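Local atomic coordinates of phage-related protein (Bordetella bronchiseptica RB50, PDB entry 3BJQ), a protein that is probably a phage major capsid protein of the HK97-like coat family, building the shell that encloses the viral genome. Residues E94-A99 with I105-R110; Y279-N282 with W287-G290. One frame throughout, in Å; residues are numbered along the deposited sequence.

Contact 1 (E94-A99 with I105-R110); sequences ELMRDA and IDLGAR
In the loop that carries the chain from strand 87-92 into the long helix 105-131, Leu95 and Met96 receive Leu107 from the first turn of the helix. The contact is small, burying 107 Å² in all, and is carried by one methyl group. Leu107 CD1 lies 3.7 Å from CG of Met96 (present as selenomethionine) and 3.8 Å from the carbonyl oxygen Leu95 O, so the same methyl meets both the side chain of one residue and the backbone of the other. With CG of Leu107 anti to its carbonyl carbon (chi1 -72°), the branch is directed at the loop, and the two side chains pass at a slant. Met96 and Leu107 both also rest on Val91, which joins the loop and the helix to strand 87-92. A long helix alongside such a sheet is consistent with the spine helix and P domain of HK97-like capsid proteins. Within the helix, Arg110 NH1 reaches back to Asp106 O (3.1 Å, 160°). That oxygen also accepts the helical bond from Arg110 N at 3.2 Å, on the opposite face of the carbonyl plane, and so takes one backbone and one side-chain donor. With NE bonded to Pro256 O of a second subunit, the guanidinium is held at two nitrogens. Arg97 and Asp98 exchange salt bridges with Asp98 and Arg97 of a third subunit.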
loop_
_atom_site.group_PDB
_atom_site.type_symbol
_atom_site.label_atom_id
_atom_site.label_comp_id
_atom_site.label_asym_id
_atom_site.label_seq_id
_atom_site.Cartn_x
_atom_site.Cartn_y
_atom_site.Cartn_z
ATOM N N GLU E 94 -30.515 -10.420 24.004
ATOM C CA GLU E 94 -29.985 -10.573 25.355
ATOM C C GLU E 94 -28.476 -10.741 25.344
ATOM O O GLU E 94 -27.837 -10.499 26.351
ATOM C CB GLU E 94 -30.711 -11.656 26.184
ATOM C CG GLU E 94 -31.510 -12.732 25.439
ATOM C CD GLU E 94 -32.810 -12.218 24.798
ATOM O OE1 GLU E 94 -33.643 -11.579 25.492
ATOM O OE2 GLU E 94 -32.996 -12.473 23.588
ATOM N N LEU E 95 -27.917 -11.126 24.189
ATOM C CA LEU E 95 -26.471 -11.211 23.986
ATOM C C LEU E 95 -25.842 -9.866 23.577
ATOM O O LEU E 95 -24.626 -9.763 23.457
ATOM C CB LEU E 95 -26.159 -12.258 22.911
ATOM C CG LEU E 95 -26.293 -13.708 23.365
ATOM C CD1 LEU E 95 -25.803 -14.612 22.282
ATOM C CD2 LEU E 95 -25.495 -13.933 24.638
HETATM N N MSE E 96 -26.664 -8.828 23.414
HETATM C CA MSE E 96 -26.167 -7.522 22.937
HETATM C C MSE E 96 -26.385 -6.397 23.929
HETATM O O MSE E 96 -27.458 -6.268 24.501
HETATM C CB MSE E 96 -26.863 -7.136 21.628
HETATM C CG MSE E 96 -26.706 -8.173 20.535
HETATM SE SE MSE E 96 -27.777 -7.733 18.977
HETATM C CE MSE E 96 -26.739 -6.282 18.408
ATOM N N ARG E 97 -25.360 -5.565 24.113
ATOM C CA ARG E 97 -25.483 -4.377 24.972
ATOM C C ARG E 97 -26.545 -3.443 24.389
ATOM O O ARG E 97 -27.447 -2.978 25.091
ATOM C CB ARG E 97 -24.155 -3.621 25.061
ATOM C CG ARG E 97 -24.203 -2.417 26.015
ATOM C CD ARG E 97 -22.946 -1.559 25.926
ATOM N NE ARG E 97 -22.754 -1.007 24.587
ATOM C CZ ARG E 97 -23.412 0.046 24.100
ATOM N NH1 ARG E 97 -24.340 0.663 24.827
ATOM N NH2 ARG E 97 -23.161 0.460 22.865
ATOM N N ASP E 98 -26.444 -3.202 23.089
ATOM C CA ASP E 98 -27.397 -2.349 22.363
ATOM C C ASP E 98 -27.954 -3.134 21.161
ATOM O O ASP E 98 -27.345 -3.190 20.083
ATOM C CB ASP E 98 -26.727 -1.020 21.920
ATOM C CG ASP E 98 -27.649 -0.098 21.099
ATOM O OD1 ASP E 98 -28.891 -0.268 21.080
ATOM O OD2 ASP E 98 -27.108 0.841 20.483
ATOM N N ALA E 99 -29.135 -3.716 21.352
ATOM C CA ALA E 99 -29.742 -4.552 20.338
ATOM C C ALA E 99 -30.276 -3.726 19.178
ATOM O O ALA E 99 -30.680 -4.276 18.166
ATOM C CB ALA E 99 -30.854 -5.404 20.934
ATOM N N ILE E 105 -19.525 -8.668 13.891
ATOM C CA ILE E 105 -19.196 -9.907 13.210
ATOM C C ILE E 105 -18.905 -11.090 14.143
ATOM O O ILE E 105 -19.125 -12.236 13.756
ATOM C CB ILE E 105 -18.070 -9.741 12.187
ATOM C CG1 ILE E 105 -16.807 -9.173 12.826
ATOM C CG2 ILE E 105 -18.563 -8.870 11.041
ATOM C CD1 ILE E 105 -15.648 -9.088 11.860
ATOM N N ASP E 106 -18.430 -10.833 15.355
ATOM C CA ASP E 106 -18.165 -11.916 16.298
ATOM C C ASP E 106 -19.474 -12.630 16.657
ATOM O O ASP E 106 -19.534 -13.851 16.653
ATOM C CB ASP E 106 -17.428 -11.430 17.560
ATOM C CG ASP E 106 -18.013 -10.146 18.137
ATOM O OD1 ASP E 106 -17.893 -9.077 17.484
ATOM O OD2 ASP E 106 -18.580 -10.204 19.254
ATOM N N LEU E 107 -20.524 -11.859 16.946
ATOM C CA LEU E 107 -21.821 -12.449 17.291
ATOM C C LEU E 107 -22.511 -13.087 16.076
ATOM O O LEU E 107 -23.067 -14.171 16.166
ATOM C CB LEU E 107 -22.719 -11.419 17.920
ATOM C CG LEU E 107 -22.421 -10.936 19.343
ATOM C CD1 LEU E 107 -23.590 -10.031 19.790
ATOM C CD2 LEU E 107 -22.224 -12.088 20.305
ATOM N N GLY E 108 -22.454 -12.422 14.933
ATOM C CA GLY E 108 -22.982 -12.968 13.683
ATOM C C GLY E 108 -22.319 -14.258 13.251
ATOM O O GLY E 108 -23.000 -15.204 12.838
ATOM N N ALA E 109 -20.989 -14.303 13.352
ATOM C CA ALA E 109 -20.227 -15.496 13.016
ATOM C C ALA E 109 -20.652 -16.671 13.886
ATOM O O ALA E 109 -20.886 -17.750 13.383
ATOM C CB ALA E 109 -18.726 -15.245 13.151
ATOM N N ARG E 110 -20.770 -16.446 15.187
ATOM C CA ARG E 110 -21.204 -17.492 16.121
ATOM C C ARG E 110 -22.600 -18.034 15.815
ATOM O O ARG E 110 -22.834 -19.239 15.840
ATOM C CB ARG E 110 -21.166 -16.970 17.552
ATOM C CG ARG E 110 -19.764 -16.844 18.082
ATOM C CD ARG E 110 -19.632 -15.922 19.311
ATOM N NE ARG E 110 -18.316 -16.109 19.921
ATOM C CZ ARG E 110 -17.168 -15.719 19.362
ATOM N NH1 ARG E 110 -17.169 -15.088 18.193
ATOM N NH2 ARG E 110 -16.004 -15.960 19.970
#

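Contact 2 (Y279-N282 with W287-G290); sequences YWDN and WIYG
Tyr279 and Trp280 pair with Ile288 and Trp287 near the turn of a beta hairpin formed by strands 274-281 and 286-299. Two backbone bonds define the antiparallel hydrogen-bonded pair: Tyr279 N to Ile288 O (3.0 Å) and Ile288 N to Tyr279 O (2.8 Å). Trp280 and Trp287 make the adjoining non-hydrogen-bonded pair, where Trp287 CA adds a C-H...O contact to Tyr279 O.

Aromatic packing occupies the tryptophan face of the hairpin. Trp280 CB sits over the six-membered ring of Trp287, 3.9 Å from its centroid, in a CH-pi contact, and Trp280 CE3 comes within 3.4 Å of Trp287 NE1, which is itself hydrogen-bonded to Ala99 O in the loop before helix 105-131. The indoles are inclined to each other at 59°. Beyond the pair, Trp280 NE1 bonds Asn282 OD1 at 3.2 Å, on a lone pair in the amide plane, which helps to set the rotation of the Trp280 ring.

On the other face, Tyr279 folds its ring across Ile288, its CG held between the backbone N and carbonyl carbon (chi1 67°). Ile288 CB lies over the ring, 3.8 Å from the centroid, and its CG2 touches Tyr279 OH at 3.5 Å, while CG1 meets Asp281 CB. The phenol bonds Glu88, and Asp281 makes a salt bridge with Arg70 of a second subunit.

Strand 286-299 lies between its hairpin partner and strand 87-92, bonding Val91 through Trp287 and Ala89 through Tyr289; the hairpin is part of a mixed sheet beside helix 105-131.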
loop_
_atom_site.group_PDB
_atom_site.type_symbol
_atom_site.label_atom_id
_atom_site.label_comp_id
_atom_site.label_asym_id
_atom_site.label_seq_id
_atom_site.Cartn_x
_atom_site.Cartn_y
_atom_site.Cartn_z
ATOM N N TYR E 279 -31.675 -9.216 9.263
ATOM C CA TYR E 279 -32.845 -8.388 9.479
ATOM C C TYR E 279 -33.250 -8.537 10.939
ATOM O O TYR E 279 -32.896 -9.508 11.593
ATOM C CB TYR E 279 -34.000 -8.753 8.519
ATOM C CG TYR E 279 -34.642 -10.112 8.721
ATOM C CD1 TYR E 279 -35.689 -10.294 9.625
ATOM C CD2 TYR E 279 -34.234 -11.200 7.969
ATOM C CE1 TYR E 279 -36.287 -11.549 9.799
ATOM C CE2 TYR E 279 -34.807 -12.450 8.130
ATOM C CZ TYR E 279 -35.829 -12.631 9.041
ATOM O OH TYR E 279 -36.377 -13.897 9.179
ATOM N N TRP E 280 -33.952 -7.542 11.458
ATOM C CA TRP E 280 -34.421 -7.558 12.836
ATOM C C TRP E 280 -35.765 -8.218 12.877
ATOM O O TRP E 280 -36.678 -7.796 12.182
ATOM C CB TRP E 280 -34.529 -6.128 13.388
ATOM C CG TRP E 280 -35.196 -6.054 14.739
ATOM C CD1 TRP E 280 -36.428 -5.521 15.021
ATOM C CD2 TRP E 280 -34.686 -6.565 15.975
ATOM N NE1 TRP E 280 -36.709 -5.669 16.360
ATOM C CE2 TRP E 280 -35.650 -6.290 16.971
ATOM C CE3 TRP E 280 -33.495 -7.202 16.345
ATOM C CZ2 TRP E 280 -35.472 -6.658 18.308
ATOM C CZ3 TRP E 280 -33.318 -7.552 17.678
ATOM C CH2 TRP E 280 -34.301 -7.279 18.636
ATOM N N ASP E 281 -35.893 -9.248 13.702
ATOM C CA ASP E 281 -37.159 -9.909 13.891
ATOM C C ASP E 281 -37.720 -9.482 15.243
ATOM O O ASP E 281 -37.256 -9.935 16.289
ATOM C CB ASP E 281 -36.952 -11.419 13.821
ATOM C CG ASP E 281 -38.234 -12.183 13.999
ATOM O OD1 ASP E 281 -39.208 -11.585 14.477
ATOM O OD2 ASP E 281 -38.275 -13.386 13.685
ATOM N N ASN E 282 -38.743 -8.633 15.211
ATOM C CA ASN E 282 -39.298 -8.067 16.421
ATOM C C ASN E 282 -40.051 -9.078 17.282
ATOM O O ASN E 282 -40.123 -8.918 18.497
ATOM C CB ASN E 282 -40.180 -6.881 16.062
ATOM C CG ASN E 282 -40.458 -6.004 17.235
ATOM O OD1 ASN E 282 -39.568 -5.322 17.750
ATOM N ND2 ASN E 282 -41.702 -6.015 17.678
ATOM N N TRP E 287 -31.787 -10.618 15.742
ATOM C CA TRP E 287 -31.316 -10.343 14.391
ATOM C C TRP E 287 -31.144 -11.690 13.705
ATOM O O TRP E 287 -30.572 -12.587 14.287
ATOM C CB TRP E 287 -29.986 -9.590 14.381
ATOM C CG TRP E 287 -30.133 -8.193 14.788
ATOM C CD1 TRP E 287 -30.048 -7.707 16.055
ATOM C CD2 TRP E 287 -30.403 -7.071 13.941
ATOM N NE1 TRP E 287 -30.236 -6.345 16.051
ATOM C CE2 TRP E 287 -30.445 -5.928 14.766
ATOM C CE3 TRP E 287 -30.577 -6.914 12.562
ATOM C CZ2 TRP E 287 -30.700 -4.656 14.267
ATOM C CZ3 TRP E 287 -30.800 -5.640 12.060
ATOM C CH2 TRP E 287 -30.881 -4.527 12.916
ATOM N N ILE E 288 -31.623 -11.794 12.463
ATOM C CA ILE E 288 -31.695 -13.053 11.732
ATOM C C ILE E 288 -30.849 -13.025 10.456
ATOM O O ILE E 288 -31.047 -12.168 9.592
ATOM C CB ILE E 288 -33.168 -13.368 11.315
ATOM C CG1 ILE E 288 -34.082 -13.376 12.529
ATOM C CG2 ILE E 288 -33.295 -14.709 10.599
ATOM C CD1 ILE E 288 -33.758 -14.425 13.517
ATOM N N TYR E 289 -29.922 -13.971 10.338
ATOM C CA TYR E 289 -29.104 -14.126 9.118
ATOM C C TYR E 289 -29.518 -15.383 8.382
ATOM O O TYR E 289 -29.379 -16.490 8.908
ATOM C CB TYR E 289 -27.627 -14.257 9.425
ATOM C CG TYR E 289 -27.026 -13.170 10.250
ATOM C CD1 TYR E 289 -27.242 -13.127 11.620
ATOM C CD2 TYR E 289 -26.154 -12.238 9.688
ATOM C CE1 TYR E 289 -26.672 -12.161 12.402
ATOM C CE2 TYR E 289 -25.552 -11.280 10.473
ATOM C CZ TYR E 289 -25.820 -11.249 11.839
ATOM O OH TYR E 289 -25.253 -10.294 12.645
ATOM N N GLY E 290 -29.986 -15.216 7.154
ATOM C CA GLY E 290 -30.321 -16.334 6.315
ATOM C C GLY E 290 -29.017 -16.979 5.896
ATOM O O GLY E 290 -28.093 -16.289 5.475
#

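From the N terminus, contact 1 comes first: once strand 87-92 has ended, it closes the loop 93-104 over the start of helix 105-131. After some 170 residues the chain returns for contact 2, which closes the four-residue turn of the hairpin 274-281/286-299. The two are therefore in series, neither nested nor crossed, with centres about 12 Å apart. They meet directly: Trp287 NE1 probably donates a hydrogen bond to Ala99 O (3.0 Å), Met96 SE packs on Trp287 CD1, and Tyr289 OH reaches Gly108 CA. Loop, helix start and hairpin are thus tied together beside strand 87-92, and both contacts touch the second subunit.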